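Local coordinates for sensor protein (Vibrio parahaemolyticus, PDB 3I9Y) that probably responds to trimethylamine N-oxide through this extracytoplasmic sensor domain of a membrane-bound histidine kinase, whose cytoplasmic part would pass the signal on by ATP-dependent phosphorylation, at residues I77-E82 against Q247-K252; G84-R89 against Y240-Q245; E178-L183 against T234-Q239; S16-S21 against F43-S48. All blocks are in the same frame, centred on the assembly; numbering follows the deposited sequence.

Interaction 1: I77-E82 against Q247-K252; sequences INNLAE and QQLMQK
N79 and L249 mark the closest approach of two antiparallel helical segments, their CA atoms 6.9 Å apart and their local axes 9.9 Å apart at a crossing angle of -151°. The pair belongs to one of the two stacked four-helix bundles of the sensor domain, in which helix 63-114 runs against helix 232-267. A buried polar side chain, N79, lies in this interface. With CG anti to the backbone N (chi1 167°), it reaches across so that ND2 donates to the backbone O of L249 at 3.1 Å. The N-H points almost straight at the oxygen, which lies close to the amide plane of N79, whereas the donor is tilted from the carbonyl plane of L249. At the other end of the amide, OD1 has the T253 hydroxyl as partner; that hydroxyl is also within bonding distance of L249 O, and the two oxygens must share its one proton. One turn on along helix 63-114, the extended side chain of E82 runs at about a right angle over the end of L249. Its CG lies 3.7 Å from L249 CD2, and the carboxylate, probably hydrogen-bonded through OE2 to Q245, rests against both methyls, nearer CD1. K252 adds little, turning its long chain away after CB, which stays 4.0 Å from N79 ND2, while E82 CD approaches L249 CD1 to 3.6 Å.

Interaction 2: G84-R89 against Y240-Q245; sequences GVTVER and YENNEQ
R89 and N242 meet obliquely, the extended arginine chain running past the end of the asparagine with its guanidinium plane turned 78° from the amide plane. The amide nitrogen and oxygen of N242 are not securely told apart, but the group's position is clear: CG lies 3.8 Å from R89 CD, so the aliphatic part of the arginine carries this contact. The amide comes to the edge of the guanidinium and covers neither of its faces. Because N242 CG is anti to the backbone N (chi1 -174°), the amide extends into the interface, where its CG also comes within 3.9 Å of the backbone O of T86. These side chains line an antiparallel pairing of helices 63-114 and 232-267, near the centre of the folded chain in a domain of two stacked four-helix bundles. T86 and N242 have the nearest CA atoms, 6.7 Å apart, and the local axes cross at -145°. The CB of T86 points at the partner helix, where S246 and L249 pack on the side chain. Q245 only brushes this threonine, its CG 4.5 Å from T86 OG1, and turns its amide to E82. Beyond the N242 amide, the arginine goes on to touch Q238.

Interaction 3: E178-L183 against T234-Q239; sequences EEARTL and TILLQQ
The backbone O of E179 is gripped twice, by T182 OG1 at 2.8 Å and by T182 N at 2.9 Å, as helix 158-180 gives way to a type I turn from A180 to L183. With the carbonyl just before it held in this way, the turn presents A180 and R181 to L236 on helix 232-267. The leucine forks over the chain: CD1 packs on A180 CB at 3.8 Å, while CD2 sits against the backbone of R181, 3.6 Å from its CA, and touches CB. Both A180 and L236 are buried, and this small apolar patch is the direct contact between the two segments. A water alongside it supplies the polar link, donating to R181 O and, at 2.9 Å, to Q239 OE1, and thus joins the turn carbonyl to a glutamine one turn farther along the partner helix. The rest of R181 leads away from L236. CG is wedged between the backbone N and the carbonyl carbon (chi1 70°), and a further bend at chi3 brings NH1 back to E178 OE1 in a salt bridge of 2.9 Å. The carboxylate oxygen is met on its syn side and lies near the guanidinium plane. R181 NH2 forms a second salt bridge with D98, so one arginine ties the end of helix 158-180 to helix 63-114. Helix 186-208 receives E179 and L183, I235 and Q239 lean on I97 of helix 63-114, and L237 touches I189, placing the contact where helix 232-267 meets helices 158-180, 63-114 and 186-208 in a domain of two stacked four-helix bundles.

Interaction 4: S16-S21 against F43-S48; sequences STRIIS and FEQLES
I19 and Q45 form the close part of this contact, with CA atoms 6.4 Å apart where helices 5-27 and 32-58 run antiparallel. Their local axes are 9.6 Å apart and cross at -160°, in keeping with an antiparallel helical hairpin within a four-helix bundle. The two side chains slide past each other in opposite directions, and I19 CG1 lies 3.7 Å from Q45 CB. The isoleucine continues toward the next residue, its CD1 resting 3.8 Å from the CA of L46. F257 of helix 232-267 and L80 of helix 63-114 also pack on I19, so this side of the pair faces the interior shared by all four helices.

The other side is looser and wetter. There the extended side chain of Q45 meets R18 at about a right angle, NE2 lying 3.6 Å from R18 CB, with the amide and guanidinium planes 47° apart. R18 CG is anti to its carbonyl carbon (chi1 -79°), and the bent chain carries the guanidinium along the exposed flank beside the glutamine. A water accepts from Q45 NE2 at 2.9 Å and donates to R18 O at 2.8 Å, linking side chain to backbone across the groove. Q45 OE1 is close to the same carbonyl, but both are acceptors; S22 OG is within bonding distance of each, with one proton for the two. NE2 is thus held through the water, while OE1 shares the S22 hydroxyl with R18 O, which suggests that the hairpin's outer edge relies on mediated polar links and its inner edge on aliphatic packing.

Interactions 1 and 2 are successive stations on the same pair of helices, 63-114 and 232-267, with centres about 10 Å apart. They are joined by E82 OE2 and Q245 NE2, 3.1 Å apart in a probable hydrogen bond, and by packing of L249 on T86. Interaction 3 continues along helix 232-267, its centre about 14 Å from that of interaction 2, which it touches where R89 meets Q238. In the other direction, L80 of interaction 1 packs on I19 and L46 of interaction 4, tying the 5-27/32-58 hairpin to helix 63-114. Interactions 3 and 4 lie farthest apart, about 33 Å between centres, and the long helix 63-114 borders both.

Interaction 1: I77-E82 against Q247-K252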
loop_
_atom_site.group_PDB
_atom_site.type_symbol
_atom_site.label_atom_id
_atom_site.label_comp_id
_atom_site.label_asym_id
_atom_site.label_seq_id
_atom_site.Cartn_x
_atom_site.Cartn_y
_atom_site.Cartn_z
ATOM N N ILE A 77 11.273 18.583 -0.628
ATOM C CA ILE A 77 10.644 18.492 0.666
ATOM C C ILE A 77 9.175 18.001 0.468
ATOM O O ILE A 77 8.799 17.111 1.193
ATOM C CB ILE A 77 10.613 19.897 1.436
ATOM C CG1 ILE A 77 12.101 20.316 1.610
ATOM C CG2 ILE A 77 9.621 19.892 2.738
ATOM C CD1 ILE A 77 12.432 21.702 2.385
ATOM N N ASN A 78 8.373 18.545 -0.470
ATOM C CA ASN A 78 6.977 18.086 -0.652
ATOM C C ASN A 78 6.880 16.629 -1.102
ATOM O O ASN A 78 5.932 15.981 -0.736
ATOM C CB ASN A 78 6.271 18.946 -1.677
ATOM C CG ASN A 78 6.078 20.432 -1.079
ATOM O OD1 ASN A 78 5.947 20.597 0.134
ATOM N ND2 ASN A 78 6.129 21.458 -1.952
ATOM N N ASN A 79 7.823 16.161 -1.920
ATOM C CA ASN A 79 7.830 14.820 -2.436
ATOM C C ASN A 79 8.112 13.858 -1.262
ATOM O O ASN A 79 7.377 12.879 -1.102
ATOM C CB ASN A 79 8.920 14.665 -3.461
ATOM C CG ASN A 79 9.164 13.220 -3.801
ATOM O OD1 ASN A 79 10.046 12.578 -3.248
ATOM N ND2 ASN A 79 8.345 12.702 -4.721
ATOM N N LEU A 80 9.050 14.174 -0.407
ATOM C CA LEU A 80 9.327 13.353 0.709
ATOM C C LEU A 80 8.158 13.388 1.759
ATOM O O LEU A 80 7.907 12.290 2.385
ATOM C CB LEU A 80 10.640 13.653 1.486
ATOM C CG LEU A 80 11.893 13.505 0.509
ATOM C CD1 LEU A 80 13.237 14.091 1.240
ATOM C CD2 LEU A 80 12.321 12.090 0.285
ATOM N N ALA A 81 7.440 14.512 1.951
ATOM C CA ALA A 81 6.423 14.541 3.004
ATOM C C ALA A 81 5.315 13.699 2.342
ATOM O O ALA A 81 4.730 13.003 3.077
ATOM C CB ALA A 81 5.693 15.999 3.152
ATOM N N GLU A 82 5.051 13.766 1.040
ATOM C CA GLU A 82 3.964 13.024 0.534
ATOM C C GLU A 82 4.207 11.453 0.611
ATOM O O GLU A 82 3.279 10.695 0.961
ATOM C CB GLU A 82 3.635 13.423 -0.879
ATOM C CG GLU A 82 2.512 12.681 -1.423
ATOM C CD GLU A 82 2.017 13.283 -2.756
ATOM O OE1 GLU A 82 2.438 14.426 -3.152
ATOM O OE2 GLU A 82 1.165 12.618 -3.393
ATOM N N GLN A 247 4.667 4.333 -6.111
ATOM C CA GLN A 247 5.738 4.059 -7.053
ATOM C C GLN A 247 6.034 5.305 -7.933
ATOM O O GLN A 247 7.197 5.610 -8.197
ATOM C CB GLN A 247 5.355 2.881 -8.000
ATOM C CG GLN A 247 6.576 2.573 -8.884
ATOM C CD GLN A 247 8.133 2.528 -8.081
ATOM O OE1 GLN A 247 8.403 1.626 -7.117
ATOM N NE2 GLN A 247 9.093 3.566 -8.470
ATOM N N GLN A 248 4.995 5.991 -8.362
ATOM C CA GLN A 248 5.180 7.199 -9.142
ATOM C C GLN A 248 5.943 8.255 -8.342
ATOM O O GLN A 248 6.867 8.954 -8.909
ATOM C CB GLN A 248 3.883 7.800 -9.469
ATOM C CG GLN A 248 3.427 6.978 -10.588
ATOM C CD GLN A 248 1.868 7.211 -10.870
ATOM O OE1 GLN A 248 1.278 8.233 -10.361
ATOM N NE2 GLN A 248 1.220 6.282 -11.653
ATOM N N LEU A 249 5.669 8.305 -7.014
ATOM C CA LEU A 249 6.302 9.278 -6.161
ATOM C C LEU A 249 7.836 8.959 -6.030
ATOM O O LEU A 249 8.634 9.910 -6.089
ATOM C CB LEU A 249 5.641 9.346 -4.832
ATOM C CG LEU A 249 4.798 10.468 -4.205
ATOM C CD1 LEU A 249 4.275 11.682 -4.990
ATOM C CD2 LEU A 249 3.706 9.793 -3.495
ATOM N N MET A 250 8.213 7.651 -5.928
ATOM C CA MET A 250 9.605 7.326 -5.784
ATOM C C MET A 250 10.382 7.638 -7.092
ATOM O O MET A 250 11.526 8.023 -6.998
ATOM C CB MET A 250 9.868 5.879 -5.360
ATOM C CG MET A 250 9.417 5.855 -3.878
ATOM S SD MET A 250 9.361 4.187 -3.361
ATOM C CE MET A 250 10.991 3.665 -3.234
ATOM N N GLN A 251 9.788 7.466 -8.189
ATOM C CA GLN A 251 10.397 7.768 -9.475
ATOM C C GLN A 251 10.656 9.308 -9.482
ATOM O O GLN A 251 11.755 9.769 -9.819
ATOM C CB GLN A 251 9.396 7.418 -10.619
ATOM C CG GLN A 251 9.907 7.851 -12.023
ATOM C CD GLN A 251 11.380 7.251 -12.226
ATOM O OE1 GLN A 251 11.626 6.005 -11.867
ATOM N NE2 GLN A 251 12.380 8.129 -12.785
ATOM N N LYS A 252 9.684 10.078 -9.023
ATOM C CA LYS A 252 9.784 11.533 -8.983
ATOM C C LYS A 252 10.893 11.903 -7.994
ATOM O O LYS A 252 11.651 12.795 -8.232
ATOM C CB LYS A 252 8.449 12.100 -8.629
ATOM C CG LYS A 252 8.230 13.430 -9.070
ATOM C CD LYS A 252 7.640 13.431 -10.563
ATOM C CE LYS A 252 7.684 14.940 -11.232
ATOM N NZ LYS A 252 6.231 15.599 -11.721
#

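Interaction 2: G84-R89 against Y240-Q245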
loop_
_atom_site.group_PDB
_atom_site.type_symbol
_atom_site.label_atom_id
_atom_site.label_comp_id
_atom_site.label_asym_id
_atom_site.label_seq_id
_atom_site.Cartn_x
_atom_site.Cartn_y
_atom_site.Cartn_z
ATOM N N GLY A 84 5.994 10.078 2.863
ATOM C CA GLY A 84 5.734 9.624 4.247
ATOM C C GLY A 84 4.242 9.272 4.539
ATOM O O GLY A 84 3.964 8.258 5.238
ATOM N N VAL A 85 3.304 10.051 4.056
ATOM C CA VAL A 85 1.855 9.849 4.319
ATOM C C VAL A 85 1.440 8.518 3.588
ATOM O O VAL A 85 0.743 7.665 4.185
ATOM C CB VAL A 85 1.104 10.992 3.695
ATOM C CG1 VAL A 85 -0.476 10.695 3.507
ATOM C CG2 VAL A 85 1.408 12.286 4.597
ATOM N N THR A 86 1.913 8.369 2.326
ATOM C CA THR A 86 1.682 7.179 1.502
ATOM C C THR A 86 2.159 5.883 2.118
ATOM O O THR A 86 1.462 4.845 2.062
ATOM C CB THR A 86 2.409 7.523 0.081
ATOM O OG1 THR A 86 1.464 8.394 -0.552
ATOM C CG2 THR A 86 2.679 6.488 -0.683
ATOM N N VAL A 87 3.368 5.890 2.665
ATOM C CA VAL A 87 3.939 4.685 3.234
ATOM C C VAL A 87 3.188 4.352 4.540
ATOM O O VAL A 87 2.902 3.167 4.873
ATOM C CB VAL A 87 5.461 4.776 3.428
ATOM C CG1 VAL A 87 5.944 3.518 4.266
ATOM C CG2 VAL A 87 6.246 4.842 1.969
ATOM N N GLU A 88 2.823 5.350 5.339
ATOM C CA GLU A 88 2.121 5.017 6.542
ATOM C C GLU A 88 0.664 4.476 6.129
ATOM O O GLU A 88 0.171 3.598 6.792
ATOM C CB GLU A 88 2.031 6.186 7.465
ATOM C CG GLU A 88 1.092 5.903 8.644
ATOM C CD GLU A 88 1.080 7.062 9.768
ATOM O OE1 GLU A 88 1.756 8.179 9.544
ATOM O OE2 GLU A 88 0.311 6.827 10.833
ATOM N N ARG A 89 0.043 5.051 5.125
ATOM C CA ARG A 89 -1.240 4.632 4.742
ATOM C C ARG A 89 -1.128 3.123 4.187
ATOM O O ARG A 89 -2.004 2.300 4.510
ATOM C CB ARG A 89 -1.755 5.438 3.640
ATOM C CG ARG A 89 -2.941 4.871 2.992
ATOM C CD ARG A 89 -3.465 5.977 2.009
ATOM N NE ARG A 89 -4.606 5.568 1.183
ATOM C CZ ARG A 89 -5.898 5.578 1.590
ATOM N NH1 ARG A 89 -6.273 5.999 2.872
ATOM N NH2 ARG A 89 -6.816 5.134 0.742
ATOM N N TYR A 240 -4.379 -0.923 -4.093
ATOM C CA TYR A 240 -3.697 -0.881 -5.438
ATOM C C TYR A 240 -3.332 0.599 -5.825
ATOM O O TYR A 240 -2.256 0.870 -6.266
ATOM C CB TYR A 240 -4.622 -1.430 -6.543
ATOM C CG TYR A 240 -4.164 -1.158 -7.931
ATOM C CD1 TYR A 240 -3.271 -2.053 -8.548
ATOM C CD2 TYR A 240 -4.629 -0.075 -8.646
ATOM C CE1 TYR A 240 -2.885 -1.915 -9.948
ATOM C CE2 TYR A 240 -4.144 0.156 -10.014
ATOM C CZ TYR A 240 -3.297 -0.778 -10.647
ATOM O OH TYR A 240 -2.697 -0.538 -11.889
ATOM N N GLU A 241 -4.299 1.502 -5.755
ATOM C CA GLU A 241 -4.120 2.923 -6.100
ATOM C C GLU A 241 -3.017 3.556 -5.210
ATOM O O GLU A 241 -2.191 4.267 -5.737
ATOM C CB GLU A 241 -5.373 3.800 -5.887
ATOM C CG GLU A 241 -6.519 3.134 -6.396
ATOM C CD GLU A 241 -8.020 3.796 -6.004
ATOM O OE1 GLU A 241 -8.554 3.889 -4.842
ATOM O OE2 GLU A 241 -8.690 4.199 -6.976
ATOM N N ASN A 242 -2.930 3.174 -3.929
ATOM C CA ASN A 242 -1.940 3.795 -3.040
ATOM C C ASN A 242 -0.593 3.236 -3.449
ATOM O O ASN A 242 0.442 3.991 -3.460
ATOM C CB ASN A 242 -2.207 3.496 -1.574
ATOM C CG ASN A 242 -1.248 4.266 -0.629
ATOM O OD1 ASN A 242 -0.459 3.682 0.099
ATOM N ND2 ASN A 242 -1.310 5.551 -0.641
ATOM N N ASN A 243 -0.510 1.962 -3.781
ATOM C CA ASN A 243 0.837 1.437 -4.218
ATOM C C ASN A 243 1.271 2.118 -5.518
ATOM O O ASN A 243 2.493 2.448 -5.710
ATOM C CB ASN A 243 0.858 -0.033 -4.535
ATOM C CG ASN A 243 0.771 -0.860 -3.195
ATOM O OD1 ASN A 243 1.008 -0.267 -2.076
ATOM N ND2 ASN A 243 0.445 -2.200 -3.271
ATOM N N GLU A 244 0.305 2.378 -6.380
ATOM C CA GLU A 244 0.709 2.920 -7.638
ATOM C C GLU A 244 1.237 4.471 -7.428
ATOM O O GLU A 244 2.235 4.951 -8.008
ATOM C CB GLU A 244 -0.522 2.899 -8.472
ATOM C CG GLU A 244 -0.471 3.772 -9.506
ATOM C CD GLU A 244 -0.992 3.032 -10.702
ATOM O OE1 GLU A 244 -2.042 3.489 -11.326
ATOM O OE2 GLU A 244 -0.320 1.960 -10.997
ATOM N N GLN A 245 0.514 5.179 -6.618
ATOM C CA GLN A 245 0.833 6.534 -6.302
ATOM C C GLN A 245 2.245 6.482 -5.575
ATOM O O GLN A 245 3.233 7.251 -5.840
ATOM C CB GLN A 245 -0.268 7.077 -5.363
ATOM C CG GLN A 245 0.316 8.323 -4.877
ATOM C CD GLN A 245 0.041 9.444 -6.072
ATOM O OE1 GLN A 245 -0.530 9.061 -7.269
ATOM N NE2 GLN A 245 0.392 10.760 -5.752
#

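Interaction 3: E178-L183 against T234-Q239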
loop_
_atom_site.group_PDB
_atom_site.type_symbol
_atom_site.label_atom_id
_atom_site.label_comp_id
_atom_site.label_asym_id
_atom_site.label_seq_id
_atom_site.Cartn_x
_atom_site.Cartn_y
_atom_site.Cartn_z
ATOM N N GLU A 178 -8.203 -15.479 -0.611
ATOM C CA GLU A 178 -6.734 -15.608 -0.478
ATOM C C GLU A 178 -6.089 -15.142 -1.788
ATOM O O GLU A 178 -5.016 -14.472 -1.765
ATOM C CB GLU A 178 -6.296 -17.159 -0.261
ATOM C CG GLU A 178 -6.932 -17.583 1.097
ATOM C CD GLU A 178 -6.147 -17.148 2.328
ATOM O OE1 GLU A 178 -5.141 -16.437 2.158
ATOM O OE2 GLU A 178 -6.573 -17.559 3.443
ATOM N N GLU A 179 -6.707 -15.433 -2.977
ATOM C CA GLU A 179 -6.007 -15.059 -4.195
ATOM C C GLU A 179 -6.050 -13.466 -4.363
ATOM O O GLU A 179 -5.062 -12.821 -4.796
ATOM C CB GLU A 179 -6.787 -15.620 -5.393
ATOM C CG GLU A 179 -6.137 -15.017 -6.572
ATOM C CD GLU A 179 -6.549 -15.594 -7.880
ATOM O OE1 GLU A 179 -7.751 -15.901 -8.001
ATOM O OE2 GLU A 179 -5.664 -15.671 -8.870
ATOM N N ALA A 180 -7.265 -12.885 -4.150
ATOM C CA ALA A 180 -7.487 -11.489 -4.294
ATOM C C ALA A 180 -6.454 -10.637 -3.485
ATOM O O ALA A 180 -5.937 -9.709 -4.093
ATOM C CB ALA A 180 -8.907 -11.031 -3.901
ATOM N N ARG A 181 -5.982 -11.017 -2.266
ATOM C CA ARG A 181 -5.133 -10.064 -1.592
ATOM C C ARG A 181 -3.733 -10.167 -2.105
ATOM O O ARG A 181 -2.840 -9.457 -1.597
ATOM C CB ARG A 181 -5.218 -10.328 -0.131
ATOM C CG ARG A 181 -4.541 -11.596 0.051
ATOM C CD ARG A 181 -5.008 -12.391 1.183
ATOM N NE ARG A 181 -4.311 -12.114 2.386
ATOM C CZ ARG A 181 -4.014 -12.874 3.416
ATOM N NH1 ARG A 181 -4.184 -14.134 3.666
ATOM N NH2 ARG A 181 -3.936 -12.142 4.605
ATOM N N THR A 182 -3.468 -11.028 -3.122
ATOM C CA THR A 182 -2.064 -11.129 -3.604
ATOM C C THR A 182 -2.045 -10.516 -5.004
ATOM O O THR A 182 -1.034 -10.437 -5.562
ATOM C CB THR A 182 -1.536 -12.569 -3.870
ATOM O OG1 THR A 182 -2.296 -13.144 -4.966
ATOM C CG2 THR A 182 -1.626 -13.466 -2.593
ATOM N N LEU A 183 -3.117 -10.084 -5.528
ATOM C CA LEU A 183 -3.073 -9.599 -6.912
ATOM C C LEU A 183 -2.516 -8.162 -6.996
ATOM O O LEU A 183 -2.762 -7.280 -6.091
ATOM C CB LEU A 183 -4.511 -9.527 -7.533
ATOM C CG LEU A 183 -5.376 -10.823 -7.631
ATOM C CD1 LEU A 183 -6.795 -10.598 -8.328
ATOM C CD2 LEU A 183 -4.484 -11.831 -8.572
ATOM N N THR A 234 -13.079 -3.301 -1.620
ATOM C CA THR A 234 -12.835 -1.929 -2.017
ATOM C C THR A 234 -11.588 -1.530 -1.269
ATOM O O THR A 234 -10.939 -0.657 -1.752
ATOM C CB THR A 234 -13.922 -0.950 -1.650
ATOM O OG1 THR A 234 -13.949 -0.936 -0.243
ATOM C CG2 THR A 234 -15.335 -1.518 -1.976
ATOM N N ILE A 235 -11.124 -2.206 -0.191
ATOM C CA ILE A 235 -9.834 -1.779 0.490
ATOM C C ILE A 235 -8.660 -2.290 -0.385
ATOM O O ILE A 235 -7.611 -1.610 -0.573
ATOM C CB ILE A 235 -9.739 -2.321 1.914
ATOM C CG1 ILE A 235 -11.009 -1.794 2.707
ATOM C CG2 ILE A 235 -8.456 -1.712 2.526
ATOM C CD1 ILE A 235 -11.106 -2.466 4.151
ATOM N N LEU A 236 -8.886 -3.441 -1.070
ATOM C CA LEU A 236 -7.844 -3.964 -1.991
ATOM C C LEU A 236 -7.660 -2.973 -3.151
ATOM O O LEU A 236 -6.460 -2.787 -3.640
ATOM C CB LEU A 236 -8.156 -5.370 -2.581
ATOM C CG LEU A 236 -7.937 -6.397 -1.438
ATOM C CD1 LEU A 236 -8.623 -7.764 -2.027
ATOM C CD2 LEU A 236 -6.444 -6.762 -1.243
ATOM N N LEU A 237 -8.766 -2.349 -3.605
ATOM C CA LEU A 237 -8.575 -1.354 -4.685
ATOM C C LEU A 237 -7.840 -0.090 -4.160
ATOM O O LEU A 237 -7.033 0.494 -4.928
ATOM C CB LEU A 237 -9.931 -0.894 -5.399
ATOM C CG LEU A 237 -10.630 -2.255 -5.859
ATOM C CD1 LEU A 237 -12.132 -2.191 -6.107
ATOM C CD2 LEU A 237 -9.928 -2.674 -7.247
ATOM N N GLN A 238 -8.141 0.344 -2.892
ATOM C CA GLN A 238 -7.446 1.487 -2.425
ATOM C C GLN A 238 -5.946 1.114 -2.284
ATOM O O GLN A 238 -5.164 1.957 -2.497
ATOM C CB GLN A 238 -8.008 1.882 -1.036
ATOM C CG GLN A 238 -9.410 2.519 -1.283
ATOM C CD GLN A 238 -10.285 2.355 0.072
ATOM O OE1 GLN A 238 -9.881 1.668 1.001
ATOM N NE2 GLN A 238 -11.406 2.898 0.097
ATOM N N GLN A 239 -5.599 -0.103 -1.833
ATOM C CA GLN A 239 -4.223 -0.454 -1.613
ATOM C C GLN A 239 -3.640 -0.453 -3.074
ATOM O O GLN A 239 -2.493 -0.016 -3.251
ATOM C CB GLN A 239 -4.091 -1.893 -1.084
ATOM C CG GLN A 239 -2.755 -2.428 -1.155
ATOM C CD GLN A 239 -2.712 -3.784 -0.421
ATOM O OE1 GLN A 239 -3.110 -4.879 -1.037
ATOM N NE2 GLN A 239 -2.204 -3.790 0.786
HETATM O O HOH W 1 -3.130 -7.466 0.372
#

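Interaction 4: S16-S21 against F43-S48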
loop_
_atom_site.group_PDB
_atom_site.type_symbol
_atom_site.label_atom_id
_atom_site.label_comp_id
_atom_site.label_asym_id
_atom_site.label_seq_id
_atom_site.Cartn_x
_atom_site.Cartn_y
_atom_site.Cartn_z
ATOM N N SER A 16 22.200 13.441 -1.019
ATOM C CA SER A 16 21.212 13.109 -1.978
ATOM C C SER A 16 21.210 11.569 -2.179
ATOM O O SER A 16 20.108 10.889 -2.078
ATOM C CB SER A 16 21.485 13.689 -3.341
ATOM O OG SER A 16 21.436 15.103 -3.114
ATOM N N THR A 17 22.377 11.019 -2.498
ATOM C CA THR A 17 22.382 9.570 -2.648
ATOM C C THR A 17 22.055 8.830 -1.347
ATOM O O THR A 17 21.313 7.856 -1.395
ATOM C CB THR A 17 23.624 8.985 -3.499
ATOM O OG1 THR A 17 24.293 7.977 -2.737
ATOM C CG2 THR A 17 24.320 9.911 -4.110
ATOM N N ARG A 18 22.421 9.319 -0.187
ATOM C CA ARG A 18 21.963 8.671 0.977
ATOM C C ARG A 18 20.406 8.724 1.189
ATOM O O ARG A 18 19.777 7.677 1.699
ATOM C CB ARG A 18 22.652 9.236 2.231
ATOM C CG ARG A 18 23.979 8.541 2.172
ATOM C CD ARG A 18 25.185 9.158 2.864
ATOM N NE ARG A 18 24.672 9.666 4.080
ATOM C CZ ARG A 18 25.431 10.098 5.091
ATOM N NH1 ARG A 18 26.773 10.036 4.916
ATOM N NH2 ARG A 18 24.786 10.541 6.298
ATOM N N ILE A 19 19.792 9.895 0.862
ATOM C CA ILE A 19 18.405 10.062 1.087
ATOM C C ILE A 19 17.700 9.116 0.140
ATOM O O ILE A 19 16.673 8.551 0.519
ATOM C CB ILE A 19 17.994 11.549 0.801
ATOM C CG1 ILE A 19 18.409 12.356 2.109
ATOM C CG2 ILE A 19 16.497 11.680 0.559
ATOM C CD1 ILE A 19 18.285 13.910 1.711
ATOM N N ILE A 20 18.199 9.010 -1.100
ATOM C CA ILE A 20 17.586 8.119 -2.034
ATOM C C ILE A 20 17.564 6.633 -1.453
ATOM O O ILE A 20 16.514 5.984 -1.584
ATOM C CB ILE A 20 18.237 8.177 -3.432
ATOM C CG1 ILE A 20 17.639 9.390 -4.192
ATOM C CG2 ILE A 20 17.807 6.940 -4.360
ATOM C CD1 ILE A 20 18.764 9.851 -5.334
ATOM N N SER A 21 18.659 6.143 -0.828
ATOM C CA SER A 21 18.585 4.852 -0.134
ATOM C C SER A 21 17.619 4.888 1.072
ATOM O O SER A 21 16.902 3.904 1.190
ATOM C CB SER A 21 19.935 4.370 0.478
ATOM O OG SER A 21 20.601 4.236 -0.791
ATOM N N PHE A 43 14.754 11.979 7.880
ATOM C CA PHE A 43 14.620 13.356 8.337
ATOM C C PHE A 43 15.966 13.875 8.818
ATOM O O PHE A 43 16.263 15.028 8.565
ATOM C CB PHE A 43 13.732 13.395 9.468
ATOM C CG PHE A 43 13.590 14.763 10.107
ATOM C CD1 PHE A 43 12.696 15.706 9.523
ATOM C CD2 PHE A 43 14.273 15.074 11.281
ATOM C CE1 PHE A 43 12.421 17.047 10.108
ATOM C CE2 PHE A 43 14.075 16.397 11.907
ATOM C CZ PHE A 43 13.131 17.381 11.306
ATOM N N GLU A 44 16.807 13.056 9.486
ATOM C CA GLU A 44 18.070 13.628 9.908
ATOM C C GLU A 44 18.955 14.026 8.640
ATOM O O GLU A 44 19.668 15.027 8.647
ATOM C CB GLU A 44 18.929 12.634 10.558
ATOM C CG GLU A 44 18.748 12.674 11.992
ATOM C CD GLU A 44 19.832 11.731 12.670
ATOM O OE1 GLU A 44 19.472 10.524 12.932
ATOM O OE2 GLU A 44 21.058 12.145 12.876
ATOM N N GLN A 45 18.935 13.176 7.650
ATOM C CA GLN A 45 19.715 13.346 6.448
ATOM C C GLN A 45 19.116 14.552 5.635
ATOM O O GLN A 45 19.865 15.335 5.024
ATOM C CB GLN A 45 19.726 12.074 5.588
ATOM C CG GLN A 45 20.419 10.811 6.338
ATOM C CD GLN A 45 20.215 9.544 5.429
ATOM O OE1 GLN A 45 19.271 9.431 4.608
ATOM N NE2 GLN A 45 21.151 8.640 5.485
ATOM N N LEU A 46 17.817 14.722 5.625
ATOM C CA LEU A 46 17.312 15.844 4.893
ATOM C C LEU A 46 17.782 17.205 5.659
ATOM O O LEU A 46 18.137 18.180 5.005
ATOM C CB LEU A 46 15.795 15.803 4.835
ATOM C CG LEU A 46 15.085 17.100 4.381
ATOM C CD1 LEU A 46 15.404 17.238 2.841
ATOM C CD2 LEU A 46 13.455 16.856 4.569
ATOM N N GLU A 47 17.740 17.216 6.974
ATOM C CA GLU A 47 18.113 18.354 7.781
ATOM C C GLU A 47 19.611 18.722 7.499
ATOM O O GLU A 47 20.019 19.928 7.390
ATOM C CB GLU A 47 17.858 17.945 9.229
ATOM C CG GLU A 47 18.008 18.975 10.230
ATOM C CD GLU A 47 16.690 19.113 11.328
ATOM O OE1 GLU A 47 16.841 18.639 12.514
ATOM O OE2 GLU A 47 15.561 19.669 10.975
ATOM N N SER A 48 20.460 17.690 7.431
ATOM C CA SER A 48 21.820 18.007 7.091
ATOM C C SER A 48 21.857 18.502 5.626
ATOM O O SER A 48 22.676 19.334 5.323
ATOM C CB SER A 48 22.754 16.779 7.074
ATOM O OG SER A 48 22.649 16.105 8.244
HETATM O O HOH W 2 20.739 6.210 3.908
#